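Local coordinates for alpha-hemoglobin-stabilizing protein (Homo sapiens, PDB 1Z8U) that acts as a chaperone that binds free alpha-hemoglobin and prevents its harmful aggregation and precipitation during erythroid cell development, at residues A[15-20]-A[46-51]; A[25-30]-A[79-84]; A[40-45]-A[69-74]. The protein carries 1 engineered substitution. One frame throughout, in Å; residues are numbered along the deposited sequence.

Contact 1 (A[15-20]-A[46-51]); sequences LKEFSV and NFYINY
Y48 reaches from helix 34-52 to helix 5-23 and lays its ring against F18 and E17. The tight part lies on the F18 side. F18 CD1 sits over the centre of the Y48 ring, 3.9 Å above the Y48 ring plane. The two rings form an edge-to-face pair, with F18 giving the edge and Y48 the face. Their centroids are 5.3 Å apart and their planes stand at 84°. F18 CG is anti to the backbone N (chi1 -170°), which swings the phenyl ring toward the phenol face. The root of F18 is packed as well, since F18 CB lies 3.8 Å from Y48 CE2. Both rings are buried, and L74 of helix 60-86 packs on F18 from the third helix.

The E17 side is looser. E17 CB comes to the edge of the Y48 ring, near its plane, and is 3.8 Å from Y48 OH. Beyond CG the glutamate runs extended and leaves the tyrosine behind. Its OE2 is hydrogen-bonded to Y52 OH, further along helix 34-52. Y48 OH lies 3.1 Å from E17 O, but a hydrogen bond here is weak and doubtful. The carbonyl is crowded in the model, and the hydroxyl proton has another acceptor within reach.

An apolar side chain of the bound protein packs on E17. Apolar side chains of that protein also pack on Y48 and Y51. This edge of the helix pair therefore belongs to the binding surface, consistent with the chaperone's grip on alpha-hemoglobin. Such edge-to-face packing of rings between neighbouring helices is a common way to fill the interior of a helical bundle, here an elongated bundle of three helices.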
loop_
_atom_site.group_PDB
_atom_site.type_symbol
_atom_site.label_atom_id
_atom_site.label_comp_id
_atom_site.label_asym_id
_atom_site.label_seq_id
_atom_site.Cartn_x
_atom_site.Cartn_y
_atom_site.Cartn_z
ATOM N N LEU A 15 -4.008 12.506 10.166
ATOM C CA LEU A 15 -5.355 11.983 10.349
ATOM C C LEU A 15 -6.250 12.384 9.182
ATOM O O LEU A 15 -7.254 11.728 8.896
ATOM C CB LEU A 15 -5.932 12.492 11.672
ATOM C CG LEU A 15 -5.173 12.005 12.908
ATOM C CD1 LEU A 15 -5.650 12.751 14.140
ATOM C CD2 LEU A 15 -5.379 10.506 13.072
ATOM N N LYS A 16 -5.890 13.470 8.511
ATOM C CA LYS A 16 -6.667 13.911 7.370
ATOM C C LYS A 16 -6.209 13.027 6.221
ATOM O O LYS A 16 -7.022 12.441 5.497
ATOM C CB LYS A 16 -6.384 15.384 7.054
ATOM C CG LYS A 16 -7.390 15.995 6.082
ATOM C CD LYS A 16 -7.145 17.477 5.847
ATOM C CE LYS A 16 -8.254 18.079 4.990
ATOM N NZ LYS A 16 -8.393 17.386 3.674
ATOM N N GLU A 17 -4.891 12.929 6.081
ATOM C CA GLU A 17 -4.276 12.106 5.047
ATOM C C GLU A 17 -4.750 10.661 5.205
ATOM O O GLU A 17 -4.989 9.965 4.224
ATOM C CB GLU A 17 -2.747 12.188 5.165
ATOM C CG GLU A 17 -2.194 13.615 4.995
ATOM C CD GLU A 17 -0.744 13.776 5.448
ATOM O OE1 GLU A 17 -0.198 14.896 5.323
ATOM O OE2 GLU A 17 -0.152 12.788 5.930
ATOM N N PHE A 18 -4.902 10.223 6.450
ATOM C CA PHE A 18 -5.345 8.867 6.733
ATOM C C PHE A 18 -6.796 8.644 6.315
ATOM O O PHE A 18 -7.190 7.530 5.948
ATOM C CB PHE A 18 -5.194 8.560 8.223
ATOM C CG PHE A 18 -5.400 7.113 8.562
ATOM C CD1 PHE A 18 -4.491 6.150 8.127
ATOM C CD2 PHE A 18 -6.505 6.709 9.293
ATOM C CE1 PHE A 18 -4.683 4.810 8.415
ATOM C CE2 PHE A 18 -6.711 5.370 9.591
ATOM C CZ PHE A 18 -5.797 4.417 9.150
ATOM N N SER A 19 -7.596 9.704 6.367
ATOM C CA SER A 19 -9.001 9.599 5.998
ATOM C C SER A 19 -9.193 9.527 4.497
ATOM O O SER A 19 -10.026 8.765 4.014
ATOM C CB SER A 19 -9.794 10.769 6.569
ATOM O OG SER A 19 -9.956 10.613 7.965
ATOM N N VAL A 20 -8.437 10.323 3.750
ATOM C CA VAL A 20 -8.571 10.267 2.303
ATOM C C VAL A 20 -8.133 8.866 1.876
ATOM O O VAL A 20 -8.682 8.296 0.929
ATOM C CB VAL A 20 -7.717 11.345 1.590
ATOM C CG1 VAL A 20 -6.297 11.328 2.092
ATOM C CG2 VAL A 20 -7.736 11.092 0.107
ATOM N N ASN A 46 1.166 1.575 11.060
ATOM C CA ASN A 46 2.583 1.487 11.397
ATOM C C ASN A 46 3.276 2.496 10.490
ATOM O O ASN A 46 4.074 3.318 10.931
ATOM C CB ASN A 46 3.120 0.077 11.116
ATOM C CG ASN A 46 2.691 -0.935 12.165
ATOM O OD1 ASN A 46 2.942 -2.136 12.031
ATOM N ND2 ASN A 46 2.048 -0.453 13.221
ATOM N N PHE A 47 2.924 2.423 9.210
ATOM C CA PHE A 47 3.458 3.296 8.176
ATOM C C PHE A 47 3.424 4.773 8.578
ATOM O O PHE A 47 4.455 5.435 8.564
ATOM C CB PHE A 47 2.670 3.062 6.870
ATOM C CG PHE A 47 2.851 4.140 5.845
ATOM C CD1 PHE A 47 1.746 4.673 5.187
ATOM C CD2 PHE A 47 4.119 4.652 5.563
ATOM C CE1 PHE A 47 1.891 5.704 4.266
ATOM C CE2 PHE A 47 4.280 5.685 4.644
ATOM C CZ PHE A 47 3.163 6.214 3.992
ATOM N N TYR A 48 2.244 5.291 8.919
ATOM C CA TYR A 48 2.107 6.694 9.326
ATOM C C TYR A 48 2.940 7.015 10.561
ATOM O O TYR A 48 3.587 8.058 10.639
ATOM C CB TYR A 48 0.647 7.042 9.621
ATOM C CG TYR A 48 -0.151 7.413 8.401
ATOM C CD1 TYR A 48 -0.267 6.527 7.329
ATOM C CD2 TYR A 48 -0.806 8.646 8.318
ATOM C CE1 TYR A 48 -1.019 6.854 6.203
ATOM C CE2 TYR A 48 -1.568 8.986 7.188
ATOM C CZ TYR A 48 -1.670 8.077 6.136
ATOM O OH TYR A 48 -2.443 8.363 5.038
ATOM N N ILE A 49 2.920 6.118 11.533
ATOM C CA ILE A 49 3.686 6.344 12.741
ATOM C C ILE A 49 5.166 6.448 12.404
ATOM O O ILE A 49 5.814 7.433 12.745
ATOM C CB ILE A 49 3.461 5.212 13.746
ATOM C CG1 ILE A 49 2.039 5.290 14.289
ATOM C CG2 ILE A 49 4.457 5.307 14.880
ATOM C CD1 ILE A 49 1.668 4.109 15.140
ATOM N N ASN A 50 5.696 5.439 11.721
ATOM C CA ASN A 50 7.107 5.437 11.359
ATOM C C ASN A 50 7.452 6.628 10.481
ATOM O O ASN A 50 8.612 7.020 10.389
ATOM C CB ASN A 50 7.471 4.138 10.641
ATOM C CG ASN A 50 7.130 2.894 11.462
ATOM O OD1 ASN A 50 7.491 1.772 11.090
ATOM N ND2 ASN A 50 6.423 3.086 12.576
ATOM N N TYR A 51 6.442 7.208 9.839
ATOM C CA TYR A 51 6.667 8.366 8.981
ATOM C C TYR A 51 6.825 9.618 9.823
ATOM O O TYR A 51 7.873 10.262 9.802
ATOM C CB TYR A 51 5.500 8.575 8.004
ATOM C CG TYR A 51 5.580 9.890 7.241
ATOM C CD1 TYR A 51 4.623 10.888 7.430
ATOM C CD2 TYR A 51 6.624 10.140 6.339
ATOM C CE1 TYR A 51 4.698 12.110 6.733
ATOM C CE2 TYR A 51 6.710 11.348 5.642
ATOM C CZ TYR A 51 5.745 12.329 5.838
ATOM O OH TYR A 51 5.806 13.510 5.125
#

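Contact 2 (A[25-30]-A[79-84]); sequences QVFNDA and NPFLAK. Engineered in segment 25-30: A30 (natural residue Pro).
Q25 and F27, in the loop after helix 5-23, close over F81 and K84 of helix 60-86. Q25 can be followed outward from its backbone. Its CB stands at the edge of the F81 ring, in the ring plane, with Q25 CB 3.8 Å from F81 CE1. The next carbon stays close: Q25 CG is 3.7 Å from the same F81 CE1. The chain then bends (chi2 -64°) and carries the amide off the phenyl rim. OE1 packs on W44 of helix 34-52. NE2 is hydrogen-bonded to L21 O in the last turn of helix 5-23 and to an acidic side chain of the partner protein.

F27 approaches F81 from a different side. Its ring edge points at one F81 face in an offset edge-to-face pair. The centroids are 5.6 Å apart and the planes are 76° apart. F27 CZ is 4.2 Å above the F81 plane, toward the rim. The other flank of F27 rests on K84. F27 CE2 is 3.7 Å from the K84 backbone C and 3.9 Å from K84 CG. The lysine uses its aliphatic chain here. Y85 and F88 bring two more rings to F27, while M37 and V41 of helix 34-52 pack on F81.

No hydrogen bond joins the two segments. The attachment therefore rests on shape and apolar contact, without directional bonds between loop and helix, while Q25 sends its NE2 back to helix 5-23 and to the bound protein.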
loop_
_atom_site.group_PDB
_atom_site.type_symbol
_atom_site.label_atom_id
_atom_site.label_comp_id
_atom_site.label_asym_id
_atom_site.label_seq_id
_atom_site.Cartn_x
_atom_site.Cartn_y
_atom_site.Cartn_z
ATOM N N GLN A 25 -11.113 3.917 -0.330
ATOM C CA GLN A 25 -11.180 2.462 -0.452
ATOM C C GLN A 25 -12.501 1.947 -1.037
ATOM O O GLN A 25 -13.581 2.294 -0.561
ATOM C CB GLN A 25 -10.935 1.816 0.913
ATOM C CG GLN A 25 -9.583 2.156 1.523
ATOM C CD GLN A 25 -8.410 1.618 0.710
ATOM O OE1 GLN A 25 -8.384 0.440 0.339
ATOM N NE2 GLN A 25 -7.427 2.477 0.445
ATOM N N VAL A 26 -12.404 1.112 -2.068
ATOM C CA VAL A 26 -13.576 0.536 -2.727
ATOM C C VAL A 26 -13.746 -0.931 -2.340
ATOM O O VAL A 26 -13.138 -1.820 -2.929
ATOM C CB VAL A 26 -13.451 0.640 -4.262
ATOM C CG1 VAL A 26 -13.704 2.068 -4.705
ATOM C CG2 VAL A 26 -12.050 0.211 -4.701
ATOM N N PHE A 27 -14.595 -1.179 -1.354
ATOM C CA PHE A 27 -14.820 -2.532 -0.866
ATOM C C PHE A 27 -15.060 -3.605 -1.917
ATOM O O PHE A 27 -14.579 -4.722 -1.763
ATOM C CB PHE A 27 -15.960 -2.543 0.157
ATOM C CG PHE A 27 -15.611 -1.894 1.470
ATOM C CD1 PHE A 27 -14.334 -1.384 1.699
ATOM C CD2 PHE A 27 -16.556 -1.799 2.483
ATOM C CE1 PHE A 27 -14.007 -0.791 2.918
ATOM C CE2 PHE A 27 -16.237 -1.208 3.705
ATOM C CZ PHE A 27 -14.960 -0.704 3.922
ATOM N N ASN A 28 -15.790 -3.297 -2.982
ATOM C CA ASN A 28 -16.037 -4.319 -3.998
ATOM C C ASN A 28 -14.737 -4.813 -4.608
ATOM O O ASN A 28 -14.728 -5.757 -5.399
ATOM C CB ASN A 28 -16.958 -3.797 -5.103
ATOM C CG ASN A 28 -18.412 -4.152 -4.864
ATOM O OD1 ASN A 28 -18.746 -5.314 -4.639
ATOM N ND2 ASN A 28 -19.287 -3.152 -4.919
ATOM N N ASP A 29 -13.637 -4.175 -4.221
ATOM C CA ASP A 29 -12.322 -4.538 -4.727
ATOM C C ASP A 29 -11.349 -4.873 -3.590
ATOM O O ASP A 29 -10.246 -4.318 -3.525
ATOM C CB ASP A 29 -11.759 -3.389 -5.578
ATOM C CG ASP A 29 -12.724 -2.936 -6.663
ATOM O OD1 ASP A 29 -13.193 -3.788 -7.446
ATOM O OD2 ASP A 29 -13.013 -1.725 -6.737
ATOM N N ALA A 30 -11.754 -5.782 -2.703
ATOM C CA ALA A 30 -10.910 -6.181 -1.577
ATOM C C ALA A 30 -10.532 -7.663 -1.592
ATOM O O ALA A 30 -9.360 -8.005 -1.431
ATOM C CB ALA A 30 -11.599 -5.841 -0.264
ATOM N N ASN A 79 -11.293 2.245 13.192
ATOM C CA ASN A 79 -12.351 1.442 13.796
ATOM C C ASN A 79 -13.659 1.484 13.012
ATOM O O ASN A 79 -14.266 0.443 12.755
ATOM C CB ASN A 79 -12.591 1.885 15.238
ATOM C CG ASN A 79 -11.414 1.581 16.138
ATOM O OD1 ASN A 79 -10.941 0.442 16.201
ATOM N ND2 ASN A 79 -10.933 2.596 16.848
ATOM N N PRO A 80 -14.125 2.687 12.640
ATOM C CA PRO A 80 -15.375 2.764 11.876
ATOM C C PRO A 80 -15.182 2.057 10.534
ATOM O O PRO A 80 -16.088 1.397 10.026
ATOM C CB PRO A 80 -15.582 4.268 11.711
ATOM C CG PRO A 80 -14.956 4.828 12.949
ATOM C CD PRO A 80 -13.682 4.031 13.052
ATOM N N PHE A 81 -13.977 2.208 9.984
ATOM C CA PHE A 81 -13.589 1.608 8.709
ATOM C C PHE A 81 -13.679 0.094 8.796
ATOM O O PHE A 81 -14.324 -0.549 7.969
ATOM C CB PHE A 81 -12.154 2.011 8.360
ATOM C CG PHE A 81 -11.652 1.435 7.062
ATOM C CD1 PHE A 81 -11.953 2.046 5.846
ATOM C CD2 PHE A 81 -10.862 0.286 7.056
ATOM C CE1 PHE A 81 -11.469 1.523 4.645
ATOM C CE2 PHE A 81 -10.374 -0.245 5.862
ATOM C CZ PHE A 81 -10.676 0.374 4.655
ATOM N N LEU A 82 -13.024 -0.472 9.801
ATOM C CA LEU A 82 -13.038 -1.914 9.992
ATOM C C LEU A 82 -14.457 -2.434 10.176
ATOM O O LEU A 82 -14.808 -3.496 9.666
ATOM C CB LEU A 82 -12.193 -2.296 11.209
ATOM C CG LEU A 82 -10.682 -2.066 11.117
ATOM C CD1 LEU A 82 -10.047 -2.411 12.459
ATOM C CD2 LEU A 82 -10.086 -2.920 9.999
ATOM N N ALA A 83 -15.269 -1.678 10.910
ATOM C CA ALA A 83 -16.651 -2.066 11.172
ATOM C C ALA A 83 -17.475 -2.094 9.891
ATOM O O ALA A 83 -18.185 -3.066 9.619
ATOM C CB ALA A 83 -17.278 -1.108 12.171
ATOM N N LYS A 84 -17.388 -1.023 9.108
ATOM C CA LYS A 84 -18.133 -0.966 7.864
ATOM C C LYS A 84 -17.692 -2.125 6.976
ATOM O O LYS A 84 -18.525 -2.824 6.402
ATOM C CB LYS A 84 -17.899 0.364 7.148
ATOM C CG LYS A 84 -18.830 0.568 5.961
ATOM C CD LYS A 84 -18.498 1.827 5.170
ATOM C CE LYS A 84 -19.390 1.947 3.940
ATOM N NZ LYS A 84 -18.987 3.077 3.060
#

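Contact 3 (A[40-45]-A[69-74]); sequences VVEDWM and ELRQEL
M45 and L74 run alongside each other, pointing opposite ways, where helices 34-52 and 60-86 come closest within these segments. The M45 sulfur does the touching: M45 SD is 3.8 Å from L74 CB. M45 CG lies a little further from the same carbon, at 4.1 Å from L74 CB. That CG lies beside the backbone N of M45 (chi1 -70°) and chi2 is extended, which carries the sulfur to the base of the leucine. The bend at chi3 turns only the methyl CE. L74 turns its branch onward to L15 and F18 of helix 5-23. M45 also touches N75 and A78.

The buried pair thus sits in the core of the three-helix bundle, between two successive antiparallel helices. Toward the more exposed side E42 and R71 meet nearly perpendicular. R71 bends at chi3 (-90°), and its NH2 ends 3.8 Å from E42 OE1. This is a long salt bridge. The carboxylate and guanidinium planes are 65° apart, and OE1 lies well out of the guanidinium plane. No N-H points at it, leaving a purely electrostatic attraction between the charges. R71 also touches I49, one turn beyond M45.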
loop_
_atom_site.group_PDB
_atom_site.type_symbol
_atom_site.label_atom_id
_atom_site.label_comp_id
_atom_site.label_asym_id
_atom_site.label_seq_id
_atom_site.Cartn_x
_atom_site.Cartn_y
_atom_site.Cartn_z
ATOM N N VAL A 40 -3.516 -5.332 6.792
ATOM C CA VAL A 40 -3.317 -4.210 5.872
ATOM C C VAL A 40 -3.396 -2.887 6.613
ATOM O O VAL A 40 -2.455 -2.098 6.586
ATOM C CB VAL A 40 -4.377 -4.184 4.745
ATOM C CG1 VAL A 40 -4.416 -2.817 4.111
ATOM C CG2 VAL A 40 -4.047 -5.201 3.685
ATOM N N VAL A 41 -4.524 -2.647 7.284
ATOM C CA VAL A 41 -4.717 -1.397 8.026
ATOM C C VAL A 41 -3.633 -1.158 9.070
ATOM O O VAL A 41 -3.123 -0.045 9.183
ATOM C CB VAL A 41 -6.120 -1.337 8.701
ATOM C CG1 VAL A 41 -6.288 -0.017 9.483
ATOM C CG2 VAL A 41 -7.208 -1.440 7.640
ATOM N N GLU A 42 -3.258 -2.183 9.828
ATOM C CA GLU A 42 -2.215 -1.972 10.819
ATOM C C GLU A 42 -0.913 -1.588 10.134
ATOM O O GLU A 42 -0.138 -0.808 10.691
ATOM C CB GLU A 42 -2.008 -3.204 11.695
ATOM C CG GLU A 42 -2.105 -2.895 13.198
ATOM C CD GLU A 42 -0.947 -2.064 13.742
ATOM O OE1 GLU A 42 -1.005 -1.660 14.930
ATOM O OE2 GLU A 42 0.018 -1.820 12.990
ATOM N N ASP A 43 -0.667 -2.122 8.934
ATOM C CA ASP A 43 0.546 -1.763 8.197
ATOM C C ASP A 43 0.451 -0.289 7.820
ATOM O O ASP A 43 1.429 0.460 7.913
ATOM C CB ASP A 43 0.704 -2.616 6.938
ATOM C CG ASP A 43 1.267 -3.996 7.233
ATOM O OD1 ASP A 43 1.328 -4.822 6.304
ATOM O OD2 ASP A 43 1.660 -4.260 8.385
ATOM N N TRP A 44 -0.740 0.132 7.410
ATOM C CA TRP A 44 -0.957 1.527 7.056
ATOM C C TRP A 44 -0.733 2.426 8.265
ATOM O O TRP A 44 -0.212 3.530 8.127
ATOM C CB TRP A 44 -2.369 1.739 6.528
ATOM C CG TRP A 44 -2.611 1.106 5.197
ATOM C CD1 TRP A 44 -1.671 0.735 4.277
ATOM C CD2 TRP A 44 -3.885 0.837 4.602
ATOM N NE1 TRP A 44 -2.281 0.254 3.146
ATOM C CE2 TRP A 44 -3.640 0.305 3.318
ATOM C CE3 TRP A 44 -5.212 0.997 5.028
ATOM C CZ2 TRP A 44 -4.677 -0.070 2.454
ATOM C CZ3 TRP A 44 -6.239 0.626 4.171
ATOM C CH2 TRP A 44 -5.967 0.098 2.897
ATOM N N MET A 45 -1.123 1.967 9.451
ATOM C CA MET A 45 -0.912 2.784 10.646
ATOM C C MET A 45 0.555 2.756 11.061
ATOM O O MET A 45 1.135 3.795 11.363
ATOM C CB MET A 45 -1.831 2.331 11.792
ATOM C CG MET A 45 -3.288 2.676 11.515
ATOM S SD MET A 45 -4.406 2.402 12.889
ATOM C CE MET A 45 -5.048 0.784 12.494
ATOM N N GLU A 69 -0.377 9.842 20.697
ATOM C CA GLU A 69 -1.685 10.453 20.497
ATOM C C GLU A 69 -2.137 10.153 19.074
ATOM O O GLU A 69 -3.308 9.859 18.829
ATOM C CB GLU A 69 -1.631 11.971 20.709
ATOM C CG GLU A 69 -3.012 12.608 20.889
ATOM C CD GLU A 69 -3.039 14.097 20.573
ATOM O OE1 GLU A 69 -2.174 14.836 21.091
ATOM O OE2 GLU A 69 -3.932 14.531 19.808
ATOM N N LEU A 70 -1.197 10.232 18.136
ATOM C CA LEU A 70 -1.492 9.955 16.736
ATOM C C LEU A 70 -2.111 8.565 16.618
ATOM O O LEU A 70 -3.258 8.423 16.186
ATOM C CB LEU A 70 -0.210 10.030 15.895
ATOM C CG LEU A 70 -0.292 9.541 14.442
ATOM C CD1 LEU A 70 -1.265 10.401 13.635
ATOM C CD2 LEU A 70 1.099 9.573 13.835
ATOM N N ARG A 71 -1.350 7.544 17.010
ATOM C CA ARG A 71 -1.839 6.175 16.947
ATOM C C ARG A 71 -3.217 6.045 17.598
ATOM O O ARG A 71 -4.072 5.316 17.090
ATOM C CB ARG A 71 -0.845 5.217 17.608
ATOM C CG ARG A 71 -1.397 3.816 17.803
ATOM C CD ARG A 71 -0.303 2.809 18.098
ATOM N NE ARG A 71 0.224 2.217 16.872
ATOM C CZ ARG A 71 1.277 1.406 16.819
ATOM N NH1 ARG A 71 1.928 1.084 17.932
ATOM N NH2 ARG A 71 1.677 0.914 15.652
ATOM N N GLN A 72 -3.434 6.749 18.712
ATOM C CA GLN A 72 -4.726 6.713 19.401
ATOM C C GLN A 72 -5.815 7.198 18.448
ATOM O O GLN A 72 -6.913 6.639 18.405
ATOM C CB GLN A 72 -4.735 7.629 20.633
ATOM C CG GLN A 72 -5.458 7.111 21.864
ATOM C CD GLN A 72 -6.969 7.329 21.772
ATOM O OE1 GLN A 72 -7.752 6.387 21.924
ATOM N NE2 GLN A 72 -7.382 8.568 21.514
ATOM N N GLU A 73 -5.498 8.246 17.692
ATOM C CA GLU A 73 -6.435 8.836 16.744
ATOM C C GLU A 73 -6.591 8.026 15.463
ATOM O O GLU A 73 -7.703 7.885 14.948
ATOM C CB GLU A 73 -6.005 10.264 16.403
ATOM C CG GLU A 73 -6.057 11.223 17.587
ATOM C CD GLU A 73 -7.463 11.412 18.139
ATOM O OE1 GLU A 73 -7.609 12.124 19.155
ATOM O OE2 GLU A 73 -8.423 10.855 17.562
ATOM N N LEU A 74 -5.485 7.500 14.946
ATOM C CA LEU A 74 -5.531 6.700 13.730
ATOM C C LEU A 74 -6.501 5.540 13.927
ATOM O O LEU A 74 -7.236 5.164 13.012
ATOM C CB LEU A 74 -4.136 6.177 13.391
ATOM C CG LEU A 74 -3.152 7.265 12.961
ATOM C CD1 LEU A 74 -1.745 6.711 12.925
ATOM C CD2 LEU A 74 -3.555 7.806 11.605
#

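In the fold
The chain enters through helix 5-23. Contact 1 closes the first loop, when 46-51 on helix 34-52 folds back against 15-20. Contact 2 starts inside that loop, at 25-30, and closes at 79-84 near the far end of helix 60-86. Contact 3 ties 40-45 to 69-74 and is nested within the loop of contact 2. Contact 1 crosses both of the others along the chain. Contacts 1 and 3 touch, with centres about 7 Å apart, and join the three helices near the middle. The centre of contact 2 lies about 15 Å from that of contact 3, and contact 2 fastens the connection between helices 5-23 and 34-52 to helix 60-86.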